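Local coordinates for SWD1-like protein (Myceliophthora thermophila, PDB 6E29) that probably serves as a WD-repeat subunit of the COMPASS histone H3 methyltransferase complex, this chain being its beta-propeller domain, at residues 270-275 with 291-296; 215-220 with 233-238; 64-69 with 82-87; 23-28 with 48-53. All blocks are in the same frame, centred on the assembly; numbering follows the deposited sequence. Where two conformers were deposited one is given.

The chain folds as a seven-bladed propeller, and four short loops are closed one after another along it, none enclosing or crossing another. From the N terminus, contact 4 ties the passage out of strand 19-23, which belongs to the last blade, to strand 48-53 of the next. Contact 3 then pins the loop ahead of strand 70-75 to strand 81-86 one blade on; contacts 3 and 4 touch through Leu-82 against Ile-51 and Val-49. Contact 2 joins the ends of hairpin 218-223/229-234, and contact 1 does likewise around strands 274-279 and 285-290. These two also touch, through Trp-274 with Asn-233 and Arg-237, whereas the two pairs stay about 10 Å or more apart between nearest atoms.

Contact 1: residues 270-275 with 291-296; sequences NRLSWN and YNNHEL
Tyr-291 N donates to Ser-273 O over 2.9 Å, and the CA atoms of the two segments come nearest at Asn-275 and Tyr-291, 5.3 Å apart. This bond closes the mouth of one hairpin of the seven-bladed propeller, where the chain enters strand 274-279 and leaves strand 285-290. A water extends the seam, accepting from Ser-273 N and donating to Tyr-291 O. The main side-chain contact is a stack: in one of the two conformers modelled for Tyr-291, the Asn-275 amide lies over one face of the ring, with the two planes 26° apart. Asn-275 CG stands 3.4 Å above the Tyr-291 ring plane, displaced toward the rim. CG is anti to the backbone N (chi1 -156°), which carries the amide over CE2 and CZ, while Asn-275 CA makes a CH-pi contact 4.0 Å from the ring centroid. With an alanine in place of Asn-275, the flat cover over the ring would be lost and the phenol would probably be freer to swing. Trp-274 turns away from this seam; its NE1 bonds to Arg-237 O of the neighbouring blade. At the edge of the phenol, Ser-273 CB approaches Tyr-291 CD1 to 3.7 Å.

Contact 2: residues 215-220 with 233-238; sequences SGIITT and NAQDRI
Two successive residues, Thr-219 and Thr-220, both face Asn-233, and their backbone N-H groups converge on its carbonyl oxygen. Thr-219 N lies 2.8 Å from Asn-233 O, whereas Thr-220 N makes a weak bond to the same oxygen at 3.4 Å. This is a classic beta bulge: the register slips by one between the non-hydrogen-bonded pair Ile-218/Ala-234 and the hydrogen-bonded pair Thr-220/Asn-233, the latter completed by Asn-233 N to Thr-220 O at 3.0 Å. Asn-233 extends its amide past Thr-219 OG1; ND2 donates both to Trp-274 O in the next blade and to a water that also meets the hydroxyls of Thr-219 and Thr-220. Beyond the bulge Gln-235 N bonds to Ile-217 O, and the two side chains run side by side, Gln-235 OE1 reaching 3.8 Å from Ile-217 CD1. The far end is gripped by Asp-236. Its CG sits between the backbone N and the carbonyl carbon (chi1 60°), placing OD2 2.7 Å from Ser-215 N in a nearly straight bond (167°), met from above the carboxylate plane. The same oxygen forms a salt bridge with Arg-240. Replacing Asp-236 by an alanine would probably leave Ser-215 N without its acceptor and Arg-240 without this counter-charge. The contact thus closes the base of the hairpin formed by strands 218-223 and 229-234, the first two strands of a four-stranded propeller blade, with its bulge where the pairing begins.

Contact 3: residues 64-69 with 82-87; sequences RGHSKN and LLSACQ
The His-66 imidazole meets strand 81-86 with its rim: Ser-84 OG and Cys-86 SG both lie at the edge near the ring plane, and Ala-85 CA approaches obliquely. NE2 and Ser-84 OG are hydrogen-bonded at 2.8 Å, with either able to be the donor, while ND1 comes within 3.1 Å of Cys-86 SG. The sulfur stands 4.2 Å from the ring centroid. Cys-86 chi1 (69°) sets SG between the backbone N and the carbonyl carbon, lifting it to the imidazole. Ser-84 OG also accepts from Trp-94 NE1, making the His-Ser-Trp part of the Asp-His-Ser/Thr-Trp tetrad of WD40 repeats, with Cys-86 SG rather than a carboxylate beside ND1: His-66 follows Gly-65 in the loop before strand 70-75, Ser-84 lies on the second strand of the blade and Trp-94 on the third. Farther along, the loop joins the strand's end through a backbone bond. Gln-87 N donates to Asn-69 O at 2.8 Å, and Cys-86 CA adds a CA-H...O contact to that oxygen. Asn-69 CB lies 3.4 Å from Gln-87 OE1. Lys-68, bent along its chain, donates from NZ to Gln-87 O over 2.9 Å, from well above the carbonyl plane.

Contact 4: residues 23-28 with 48-53; sequences IRSGHS and TVVIWD
Ile-23 and Trp-52 reach toward each other from opposite directions, and the methyl CD1 lands squarely on the indole. It stands 3.5 Å above the ring plane and 3.6 Å from the centroid of the six-membered ring, only 14° off the normal, so the contact is a CH-pi pair over the face. The torsion chi1 of 60° holds Ile-23 CG1 between the backbone N and the carbonyl carbon, and the extended second torsion carries CD1 on over the rings. Val-50 CG1, from Trp-52's own strand, covers the opposite face, offset toward the rim; the indole is thereby sandwiched between aliphatic groups. Trp-52 and Asp-53 form the WD dipeptide closing the third strand of this blade, while Ile-23 ends strand 19-23, which pairs with strand 339-343 of the last blade; the indole therefore packs across the seam where the propeller ring closes. The backbone between Arg-24 and Ser-25 borders the ring, with Arg-24 C and Ser-25 N in its plane at the edge. Ser-25 CB comes in obliquely, 3.5 Å from Trp-52 CZ2. Ser-25 OG lies 3.7 Å from Val-50 CG2 and receives a weak hydrogen bond from Lys-62 NZ.

Contact 1: residues 270-275 with 291-296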
loop_
_atom_site.group_PDB
_atom_site.type_symbol
_atom_site.label_atom_id
_atom_site.label_comp_id
_atom_site.label_asym_id
_atom_site.label_seq_id
_atom_site.Cartn_x
_atom_site.Cartn_y
_atom_site.Cartn_z
ATOM N N ASN B 270 21.745 13.770 5.633
ATOM C CA ASN B 270 20.735 14.118 6.616
ATOM C C ASN B 270 20.112 12.893 7.264
ATOM O O ASN B 270 19.352 13.042 8.223
ATOM C CB ASN B 270 19.667 15.002 5.954
ATOM C CG ASN B 270 20.272 16.280 5.364
ATOM O OD1 ASN B 270 21.133 16.901 5.991
ATOM N ND2 ASN B 270 19.853 16.656 4.160
ATOM N N ARG B 271 20.454 11.697 6.773
ATOM C CA ARG B 271 19.962 10.420 7.280
ATOM C C ARG B 271 18.450 10.461 7.534
ATOM O O ARG B 271 17.947 10.176 8.629
ATOM C CB ARG B 271 20.758 10.000 8.510
ATOM C CG ARG B 271 22.011 9.200 8.102
ATOM C CD ARG B 271 23.045 9.168 9.192
ATOM N NE ARG B 271 24.392 9.515 8.710
ATOM C CZ ARG B 271 25.360 8.638 8.423
ATOM N NH1 ARG B 271 25.163 7.327 8.562
ATOM N NH2 ARG B 271 26.528 9.077 7.979
ATOM N N LEU B 272 17.737 10.891 6.513
ATOM C CA LEU B 272 16.282 11.020 6.589
ATOM C C LEU B 272 15.608 9.662 6.473
ATOM O O LEU B 272 16.051 8.814 5.697
ATOM C CB LEU B 272 15.753 11.922 5.469
ATOM C CG LEU B 272 16.394 13.328 5.441
ATOM C CD1 LEU B 272 15.887 14.168 4.276
ATOM C CD2 LEU B 272 16.202 14.040 6.771
ATOM N N SER B 273 14.540 9.472 7.251
ATOM C CA SER B 273 13.645 8.334 7.107
ATOM C C SER B 273 12.377 8.783 6.399
ATOM O O SER B 273 11.973 9.943 6.489
ATOM C CB SER B 273 13.291 7.704 8.461
ATOM O OG SER B 273 14.446 7.237 9.108
ATOM N N TRP B 274 11.786 7.859 5.637
ATOM C CA TRP B 274 10.684 8.156 4.729
ATOM C C TRP B 274 9.381 7.602 5.275
ATOM O O TRP B 274 9.328 6.487 5.796
ATOM C CB TRP B 274 10.958 7.595 3.333
ATOM C CG TRP B 274 12.315 7.947 2.917
ATOM C CD1 TRP B 274 13.370 7.124 2.829
ATOM C CD2 TRP B 274 12.788 9.263 2.550
ATOM N NE1 TRP B 274 14.494 7.816 2.434
ATOM C CE2 TRP B 274 14.166 9.132 2.251
ATOM C CE3 TRP B 274 12.169 10.513 2.398
ATOM C CZ2 TRP B 274 14.950 10.201 1.821
ATOM C CZ3 TRP B 274 12.970 11.614 1.968
ATOM C CH2 TRP B 274 14.340 11.441 1.694
ATOM N N ASN B 275 8.356 8.427 5.244
ATOM C CA ASN B 275 7.119 8.050 5.887
ATOM C C ASN B 275 6.245 7.240 4.918
ATOM O O ASN B 275 5.902 6.085 5.192
ATOM C CB ASN B 275 6.432 9.320 6.358
ATOM C CG ASN B 275 5.516 9.083 7.452
ATOM O OD1 ASN B 275 5.062 7.958 7.648
ATOM N ND2 ASN B 275 5.178 10.134 8.164
ATOM N N TYR B 291 9.819 11.540 7.625
ATOM C CA TYR B 291 9.596 11.472 9.063
ATOM C C TYR B 291 10.227 12.668 9.740
ATOM O O TYR B 291 11.359 13.041 9.424
ATOM C CB TYR B 291 10.211 10.194 9.664
ATOM C CG TYR B 291 9.262 9.018 9.666
ATOM C CD1 TYR B 291 9.585 7.827 9.015
ATOM C CD2 TYR B 291 8.026 9.109 10.295
ATOM C CE1 TYR B 291 8.706 6.757 9.007
ATOM C CE2 TYR B 291 7.145 8.053 10.292
ATOM C CZ TYR B 291 7.483 6.897 9.640
ATOM O OH TYR B 291 6.590 5.877 9.664
ATOM N N ASN B 292 9.502 13.234 10.705
ATOM C CA ASN B 292 9.967 14.348 11.531
ATOM C C ASN B 292 10.468 15.554 10.735
ATOM O O ASN B 292 11.257 16.342 11.249
ATOM C CB ASN B 292 11.030 13.894 12.538
ATOM C CG ASN B 292 10.423 13.149 13.696
ATOM O OD1 ASN B 292 9.215 12.881 13.703
ATOM N ND2 ASN B 292 11.237 12.831 14.699
ATOM N N ASN B 293 9.990 15.756 9.509
ATOM C CA ASN B 293 10.355 16.947 8.732
ATOM C C ASN B 293 9.163 17.335 7.869
ATOM O O ASN B 293 8.245 16.535 7.653
ATOM C CB ASN B 293 11.563 16.697 7.809
ATOM C CG ASN B 293 12.882 16.463 8.581
ATOM O OD1 ASN B 293 13.213 15.333 8.999
ATOM N ND2 ASN B 293 13.661 17.519 8.705
ATOM N N HIS B 294 9.216 18.538 7.308
ATOM C CA HIS B 294 8.027 18.998 6.590
ATOM C C HIS B 294 8.081 18.743 5.088
ATOM O O HIS B 294 7.040 18.783 4.424
ATOM C CB HIS B 294 7.804 20.506 6.874
ATOM C CG HIS B 294 8.928 21.380 6.410
ATOM N ND1 HIS B 294 10.127 21.478 7.088
ATOM C CD2 HIS B 294 9.046 22.179 5.319
ATOM C CE1 HIS B 294 10.929 22.309 6.443
ATOM N NE2 HIS B 294 10.297 22.752 5.368
ATOM N N GLU B 295 9.243 18.422 4.548
ATOM C CA GLU B 295 9.432 18.383 3.107
ATOM C C GLU B 295 8.855 17.135 2.454
ATOM O O GLU B 295 8.700 16.064 3.062
ATOM C CB GLU B 295 10.929 18.490 2.792
ATOM C CG GLU B 295 11.500 19.821 3.226
ATOM C CD GLU B 295 12.350 19.740 4.489
ATOM O OE1 GLU B 295 13.153 20.653 4.703
ATOM O OE2 GLU B 295 12.231 18.754 5.243
ATOM N N LEU B 296 8.553 17.285 1.174
ATOM C CA LEU B 296 8.324 16.155 0.286
ATOM C C LEU B 296 9.456 16.122 -0.725
ATOM O O LEU B 296 9.900 17.175 -1.196
ATOM C CB LEU B 296 6.987 16.277 -0.465
ATOM C CG LEU B 296 5.701 16.359 0.355
ATOM C CD1 LEU B 296 4.550 16.561 -0.615
ATOM C CD2 LEU B 296 5.462 15.050 1.152
HETATM O O HOH W 1 13.940 11.518 8.984
#

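Contact 2: residues 215-220 with 233-238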
loop_
_atom_site.group_PDB
_atom_site.type_symbol
_atom_site.label_atom_id
_atom_site.label_comp_id
_atom_site.label_asym_id
_atom_site.label_seq_id
_atom_site.Cartn_x
_atom_site.Cartn_y
_atom_site.Cartn_z
ATOM N N SER B 215 16.996 -3.813 4.968
ATOM C CA SER B 215 17.505 -4.109 6.300
ATOM C C SER B 215 16.618 -3.570 7.420
ATOM O O SER B 215 17.106 -3.343 8.527
ATOM C CB SER B 215 18.920 -3.570 6.461
ATOM O OG SER B 215 19.803 -4.389 5.730
ATOM N N GLY B 216 15.339 -3.324 7.151
ATOM C CA GLY B 216 14.387 -3.215 8.251
ATOM C C GLY B 216 13.012 -3.738 7.866
ATOM O O GLY B 216 12.875 -4.505 6.911
ATOM N N ILE B 217 11.981 -3.311 8.589
ATOM C CA ILE B 217 10.598 -3.646 8.256
ATOM C C ILE B 217 10.173 -2.999 6.938
ATOM O O ILE B 217 10.354 -1.786 6.701
ATOM C CB ILE B 217 9.705 -3.232 9.430
ATOM C CG1 ILE B 217 10.154 -4.055 10.653
ATOM C CG2 ILE B 217 8.233 -3.321 9.050
ATOM C CD1 ILE B 217 9.548 -3.623 11.974
ATOM N N ILE B 218 9.573 -3.792 6.045
ATOM C CA ILE B 218 9.001 -3.237 4.820
ATOM C C ILE B 218 7.622 -2.647 5.128
ATOM O O ILE B 218 6.756 -3.319 5.700
ATOM C CB ILE B 218 8.940 -4.298 3.716
ATOM C CG1 ILE B 218 10.386 -4.704 3.307
ATOM C CG2 ILE B 218 8.205 -3.770 2.489
ATOM C CD1 ILE B 218 10.456 -5.871 2.276
ATOM N N THR B 219 7.453 -1.350 4.848
ATOM C CA THR B 219 6.214 -0.674 5.241
ATOM C C THR B 219 5.260 -0.386 4.091
ATOM O O THR B 219 4.046 -0.336 4.308
ATOM C CB THR B 219 6.513 0.638 5.993
ATOM O OG1 THR B 219 7.444 1.424 5.256
ATOM C CG2 THR B 219 7.106 0.321 7.355
ATOM N N THR B 220 5.754 -0.267 2.880
ATOM C CA THR B 220 4.911 0.022 1.738
ATOM C C THR B 220 5.422 -0.722 0.532
ATOM O O THR B 220 6.631 -0.745 0.273
ATOM C CB THR B 220 4.907 1.535 1.395
ATOM O OG1 THR B 220 4.157 2.228 2.382
ATOM C CG2 THR B 220 4.330 1.794 -0.008
ATOM N N ASN B 233 9.165 0.853 0.324
ATOM C CA ASN B 233 9.664 1.670 1.427
ATOM C C ASN B 233 9.952 0.736 2.591
ATOM O O ASN B 233 9.110 -0.108 2.935
ATOM C CB ASN B 233 8.674 2.748 1.873
ATOM C CG ASN B 233 9.303 3.740 2.864
ATOM O OD1 ASN B 233 10.520 3.967 2.839
ATOM N ND2 ASN B 233 8.492 4.306 3.735
ATOM N N ALA B 234 11.088 0.933 3.229
ATOM C CA ALA B 234 11.481 0.094 4.352
ATOM C C ALA B 234 12.211 0.941 5.377
ATOM O O ALA B 234 12.684 2.041 5.088
ATOM C CB ALA B 234 12.358 -1.085 3.880
ATOM N N GLN B 235 12.342 0.408 6.573
ATOM C CA GLN B 235 12.798 1.216 7.683
ATOM C C GLN B 235 14.312 1.392 7.721
ATOM O O GLN B 235 14.840 1.762 8.762
ATOM C CB GLN B 235 12.328 0.591 8.992
ATOM C CG GLN B 235 10.831 0.822 9.262
ATOM C CD GLN B 235 10.483 0.444 10.715
ATOM O OE1 GLN B 235 11.218 -0.319 11.362
ATOM N NE2 GLN B 235 9.387 0.996 11.234
ATOM N N ASP B 236 15.026 1.110 6.639
ATOM C CA ASP B 236 16.461 1.332 6.632
ATOM C C ASP B 236 16.828 2.617 5.895
ATOM O O ASP B 236 17.966 2.767 5.477
ATOM C CB ASP B 236 17.227 0.103 6.082
ATOM C CG ASP B 236 16.857 -0.271 4.627
ATOM O OD1 ASP B 236 16.002 0.416 4.030
ATOM O OD2 ASP B 236 17.443 -1.259 4.098
ATOM N N ARG B 237 15.885 3.566 5.761
ATOM C CA ARG B 237 16.136 4.907 5.244
ATOM C C ARG B 237 16.357 4.913 3.743
ATOM O O ARG B 237 16.831 5.905 3.187
ATOM C CB ARG B 237 17.338 5.590 5.947
ATOM C CG ARG B 237 17.131 5.800 7.448
ATOM C CD ARG B 237 18.364 6.182 8.235
ATOM N NE ARG B 237 17.933 6.480 9.602
ATOM C CZ ARG B 237 17.603 5.555 10.513
ATOM N NH1 ARG B 237 17.654 4.250 10.224
ATOM N NH2 ARG B 237 17.209 5.931 11.723
ATOM N N ILE B 238 16.074 3.808 3.066
ATOM C CA ILE B 238 16.345 3.702 1.646
ATOM C C ILE B 238 15.064 3.323 0.936
ATOM O O ILE B 238 14.403 2.365 1.332
ATOM C CB ILE B 238 17.442 2.670 1.360
ATOM C CG1 ILE B 238 18.722 3.133 2.056
ATOM C CG2 ILE B 238 17.655 2.551 -0.134
ATOM C CD1 ILE B 238 19.833 2.065 2.035
HETATM O O HOH W 2 5.672 3.470 3.921
#

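Contact 3: residues 64-69 with 82-87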
loop_
_atom_site.group_PDB
_atom_site.type_symbol
_atom_site.label_atom_id
_atom_site.label_comp_id
_atom_site.label_asym_id
_atom_site.label_seq_id
_atom_site.Cartn_x
_atom_site.Cartn_y
_atom_site.Cartn_z
ATOM N N ARG B 64 -19.681 5.876 6.834
ATOM C CA ARG B 64 -19.360 5.654 8.242
ATOM C C ARG B 64 -19.592 4.178 8.528
ATOM O O ARG B 64 -20.732 3.720 8.639
ATOM C CB ARG B 64 -20.178 6.604 9.134
ATOM C CG ARG B 64 -20.142 8.057 8.598
ATOM C CD ARG B 64 -20.581 9.118 9.609
ATOM N NE ARG B 64 -21.153 10.304 8.970
ATOM C CZ ARG B 64 -20.689 11.540 9.143
ATOM N NH1 ARG B 64 -19.615 11.731 9.902
ATOM N NH2 ARG B 64 -21.275 12.580 8.539
ATOM N N GLY B 65 -18.500 3.419 8.594
ATOM C CA GLY B 65 -18.597 2.009 8.888
ATOM C C GLY B 65 -17.501 1.622 9.845
ATOM O O GLY B 65 -17.600 0.618 10.550
ATOM N N HIS B 66 -16.437 2.405 9.872
ATOM C CA HIS B 66 -15.358 2.159 10.816
ATOM C C HIS B 66 -15.452 3.196 11.928
ATOM O O HIS B 66 -16.013 4.289 11.745
ATOM C CB HIS B 66 -13.970 2.264 10.141
ATOM C CG HIS B 66 -13.804 1.441 8.897
ATOM N ND1 HIS B 66 -13.143 0.229 8.893
ATOM C CD2 HIS B 66 -14.159 1.678 7.612
ATOM C CE1 HIS B 66 -13.121 -0.253 7.664
ATOM N NE2 HIS B 66 -13.745 0.595 6.871
ATOM N N SER B 67 -14.834 2.871 13.062
ATOM C CA SER B 67 -14.687 3.807 14.170
ATOM C C SER B 67 -13.240 4.088 14.572
ATOM O O SER B 67 -13.019 4.806 15.554
ATOM C CB SER B 67 -15.458 3.294 15.393
ATOM O OG SER B 67 -14.828 2.105 15.879
ATOM N N LYS B 68 -12.248 3.541 13.872
ATOM C CA LYS B 68 -10.854 3.799 14.208
ATOM C C LYS B 68 -10.154 4.242 12.936
ATOM O O LYS B 68 -10.752 4.234 11.853
ATOM C CB LYS B 68 -10.169 2.563 14.856
ATOM C CG LYS B 68 -10.439 2.418 16.413
ATOM C CD LYS B 68 -9.179 1.920 17.162
ATOM C CE LYS B 68 -9.164 0.408 17.394
ATOM N NZ LYS B 68 -7.778 -0.188 17.320
ATOM N N ASN B 69 -8.879 4.644 13.074
ATOM C CA ASN B 69 -8.142 5.226 11.959
ATOM C C ASN B 69 -8.214 4.349 10.722
ATOM O O ASN B 69 -7.878 3.162 10.762
ATOM C CB ASN B 69 -6.663 5.431 12.309
ATOM C CG ASN B 69 -6.460 6.269 13.552
ATOM O OD1 ASN B 69 -7.263 6.234 14.477
ATOM N ND2 ASN B 69 -5.366 7.013 13.586
ATOM N N LEU B 82 -15.208 0.334 -3.314
ATOM C CA LEU B 82 -14.062 0.861 -2.577
ATOM C C LEU B 82 -13.879 0.022 -1.335
ATOM O O LEU B 82 -14.811 -0.138 -0.543
ATOM C CB LEU B 82 -14.260 2.339 -2.198
ATOM C CG LEU B 82 -13.172 3.021 -1.339
ATOM C CD1 LEU B 82 -11.892 3.058 -2.095
ATOM C CD2 LEU B 82 -13.651 4.429 -0.979
ATOM N N LEU B 83 -12.675 -0.503 -1.156
ATOM C CA LEU B 83 -12.362 -1.335 -0.017
ATOM C C LEU B 83 -11.583 -0.491 0.991
ATOM O O LEU B 83 -10.558 0.098 0.651
ATOM C CB LEU B 83 -11.540 -2.524 -0.488
ATOM C CG LEU B 83 -11.295 -3.593 0.550
ATOM C CD1 LEU B 83 -12.523 -4.462 0.686
ATOM C CD2 LEU B 83 -10.061 -4.418 0.098
ATOM N N SER B 84 -12.095 -0.388 2.201
ATOM C CA SER B 84 -11.439 0.390 3.250
ATOM C C SER B 84 -11.065 -0.501 4.432
ATOM O O SER B 84 -11.778 -1.451 4.773
ATOM C CB SER B 84 -12.345 1.552 3.729
ATOM O OG SER B 84 -13.650 1.070 4.141
ATOM N N ALA B 85 -9.968 -0.168 5.093
ATOM C CA ALA B 85 -9.516 -0.955 6.227
ATOM C C ALA B 85 -9.164 -0.014 7.366
ATOM O O ALA B 85 -8.815 1.135 7.118
ATOM C CB ALA B 85 -8.287 -1.790 5.845
ATOM N N CYS B 86 -9.221 -0.493 8.615
ATOM C CA CYS B 86 -8.959 0.398 9.741
ATOM C C CYS B 86 -8.107 -0.285 10.795
ATOM O O CYS B 86 -7.899 -1.495 10.772
ATOM C CB CYS B 86 -10.265 0.906 10.384
ATOM S SG CYS B 86 -11.225 -0.324 11.270
ATOM N N GLN B 87 -7.642 0.513 11.758
ATOM C CA GLN B 87 -6.950 -0.031 12.917
ATOM C C GLN B 87 -7.881 -0.771 13.849
ATOM O O GLN B 87 -7.397 -1.470 14.748
ATOM C CB GLN B 87 -6.255 1.081 13.699
ATOM C CG GLN B 87 -5.058 1.654 12.996
ATOM C CD GLN B 87 -4.487 2.879 13.686
ATOM O OE1 GLN B 87 -5.099 3.448 14.606
ATOM N NE2 GLN B 87 -3.301 3.299 13.246
#

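Contact 4: residues 23-28 with 48-53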
loop_
_atom_site.group_PDB
_atom_site.type_symbol
_atom_site.label_atom_id
_atom_site.label_comp_id
_atom_site.label_asym_id
_atom_site.label_seq_id
_atom_site.Cartn_x
_atom_site.Cartn_y
_atom_site.Cartn_z
ATOM N N ILE B 23 -7.964 20.791 0.936
ATOM C CA ILE B 23 -9.304 20.416 1.373
ATOM C C ILE B 23 -9.204 19.745 2.730
ATOM O O ILE B 23 -8.162 19.215 3.123
ATOM C CB ILE B 23 -10.000 19.499 0.349
ATOM C CG1 ILE B 23 -9.179 18.201 0.159
ATOM C CG2 ILE B 23 -10.211 20.287 -0.974
ATOM C CD1 ILE B 23 -9.722 17.227 -0.861
ATOM N N ARG B 24 -10.308 19.765 3.455
ATOM C CA ARG B 24 -10.289 19.115 4.758
ATOM C C ARG B 24 -11.681 18.647 5.095
ATOM O O ARG B 24 -12.638 19.428 5.032
ATOM C CB ARG B 24 -9.752 20.030 5.871
ATOM C CG ARG B 24 -9.405 19.252 7.161
ATOM C CD ARG B 24 -9.094 20.165 8.359
ATOM N NE ARG B 24 -8.640 19.383 9.513
ATOM C CZ ARG B 24 -9.440 18.801 10.401
ATOM N NH1 ARG B 24 -10.756 18.912 10.291
ATOM N NH2 ARG B 24 -8.930 18.110 11.409
ATOM N N SER B 25 -11.781 17.363 5.443
ATOM C CA SER B 25 -12.980 16.853 6.096
ATOM C C SER B 25 -12.501 15.924 7.211
ATOM O O SER B 25 -12.060 14.811 6.941
ATOM C CB SER B 25 -13.893 16.136 5.102
ATOM O OG SER B 25 -14.983 15.544 5.793
ATOM N N GLY B 26 -12.550 16.390 8.451
ATOM C CA GLY B 26 -11.916 15.576 9.509
ATOM C C GLY B 26 -10.409 15.491 9.297
ATOM O O GLY B 26 -9.842 16.127 8.409
ATOM N N HIS B 27 -9.758 14.677 10.148
ATOM C CA HIS B 27 -8.307 14.471 10.076
ATOM C C HIS B 27 -8.033 13.312 9.112
ATOM O O HIS B 27 -8.243 12.149 9.457
ATOM C CB HIS B 27 -7.756 14.180 11.468
ATOM C CG HIS B 27 -6.268 14.256 11.571
ATOM N ND1 HIS B 27 -5.424 13.290 11.060
ATOM C CD2 HIS B 27 -5.469 15.188 12.144
ATOM C CE1 HIS B 27 -4.169 13.621 11.321
ATOM N NE2 HIS B 27 -4.171 14.772 11.974
ATOM N N SER B 28 -7.537 13.621 7.913
ATOM C CA SER B 28 -7.298 12.584 6.919
ATOM C C SER B 28 -6.065 11.767 7.294
ATOM O O SER B 28 -5.013 12.328 7.612
ATOM C CB SER B 28 -7.119 13.210 5.539
ATOM O OG SER B 28 -8.335 13.809 5.116
ATOM N N THR B 48 -14.342 7.489 9.479
ATOM C CA THR B 48 -15.166 7.884 8.346
ATOM C C THR B 48 -14.349 7.890 7.050
ATOM O O THR B 48 -13.158 8.207 7.043
ATOM C CB THR B 48 -15.780 9.265 8.579
ATOM O OG1 THR B 48 -16.441 9.285 9.845
ATOM C CG2 THR B 48 -16.784 9.598 7.479
ATOM N N VAL B 49 -15.010 7.547 5.943
ATOM C CA VAL B 49 -14.421 7.619 4.616
ATOM C C VAL B 49 -15.175 8.648 3.791
ATOM O O VAL B 49 -16.406 8.677 3.816
ATOM C CB VAL B 49 -14.439 6.253 3.913
ATOM C CG1 VAL B 49 -13.901 6.410 2.466
ATOM C CG2 VAL B 49 -13.560 5.276 4.709
ATOM N N VAL B 50 -14.429 9.524 3.104
ATOM C CA VAL B 50 -15.004 10.626 2.350
ATOM C C VAL B 50 -14.666 10.451 0.874
ATOM O O VAL B 50 -13.528 10.138 0.512
ATOM C CB VAL B 50 -14.524 11.994 2.884
ATOM C CG1 VAL B 50 -15.164 13.141 2.087
ATOM C CG2 VAL B 50 -14.899 12.124 4.351
ATOM N N ILE B 51 -15.670 10.602 0.030
ATOM C CA ILE B 51 -15.515 10.544 -1.415
ATOM C C ILE B 51 -15.620 11.984 -1.901
ATOM O O ILE B 51 -16.679 12.598 -1.764
ATOM C CB ILE B 51 -16.604 9.679 -2.062
ATOM C CG1 ILE B 51 -16.606 8.257 -1.443
ATOM C CG2 ILE B 51 -16.481 9.735 -3.578
ATOM C CD1 ILE B 51 -15.163 7.634 -1.390
ATOM N N TRP B 52 -14.522 12.528 -2.445
ATOM C CA TRP B 52 -14.501 13.891 -2.989
ATOM C C TRP B 52 -14.698 13.848 -4.494
ATOM O O TRP B 52 -13.988 13.128 -5.194
ATOM C CB TRP B 52 -13.170 14.578 -2.699
ATOM C CG TRP B 52 -12.833 14.708 -1.276
ATOM C CD1 TRP B 52 -12.240 13.769 -0.463
ATOM C CD2 TRP B 52 -13.031 15.869 -0.471
ATOM N NE1 TRP B 52 -12.086 14.281 0.810
ATOM C CE2 TRP B 52 -12.532 15.575 0.817
ATOM C CE3 TRP B 52 -13.556 17.141 -0.722
ATOM C CZ2 TRP B 52 -12.582 16.495 1.850
ATOM C CZ3 TRP B 52 -13.575 18.041 0.287
ATOM C CH2 TRP B 52 -13.101 17.714 1.564
ATOM N N ASP B 53 -15.664 14.621 -4.990
ATOM C CA ASP B 53 -15.818 14.854 -6.419
ATOM C C ASP B 53 -14.753 15.862 -6.857
ATOM O O ASP B 53 -14.811 17.025 -6.457
ATOM C CB ASP B 53 -17.230 15.373 -6.668
ATOM C CG ASP B 53 -17.569 15.523 -8.134
ATOM O OD1 ASP B 53 -18.730 15.246 -8.507
ATOM O OD2 ASP B 53 -16.695 15.933 -8.919
#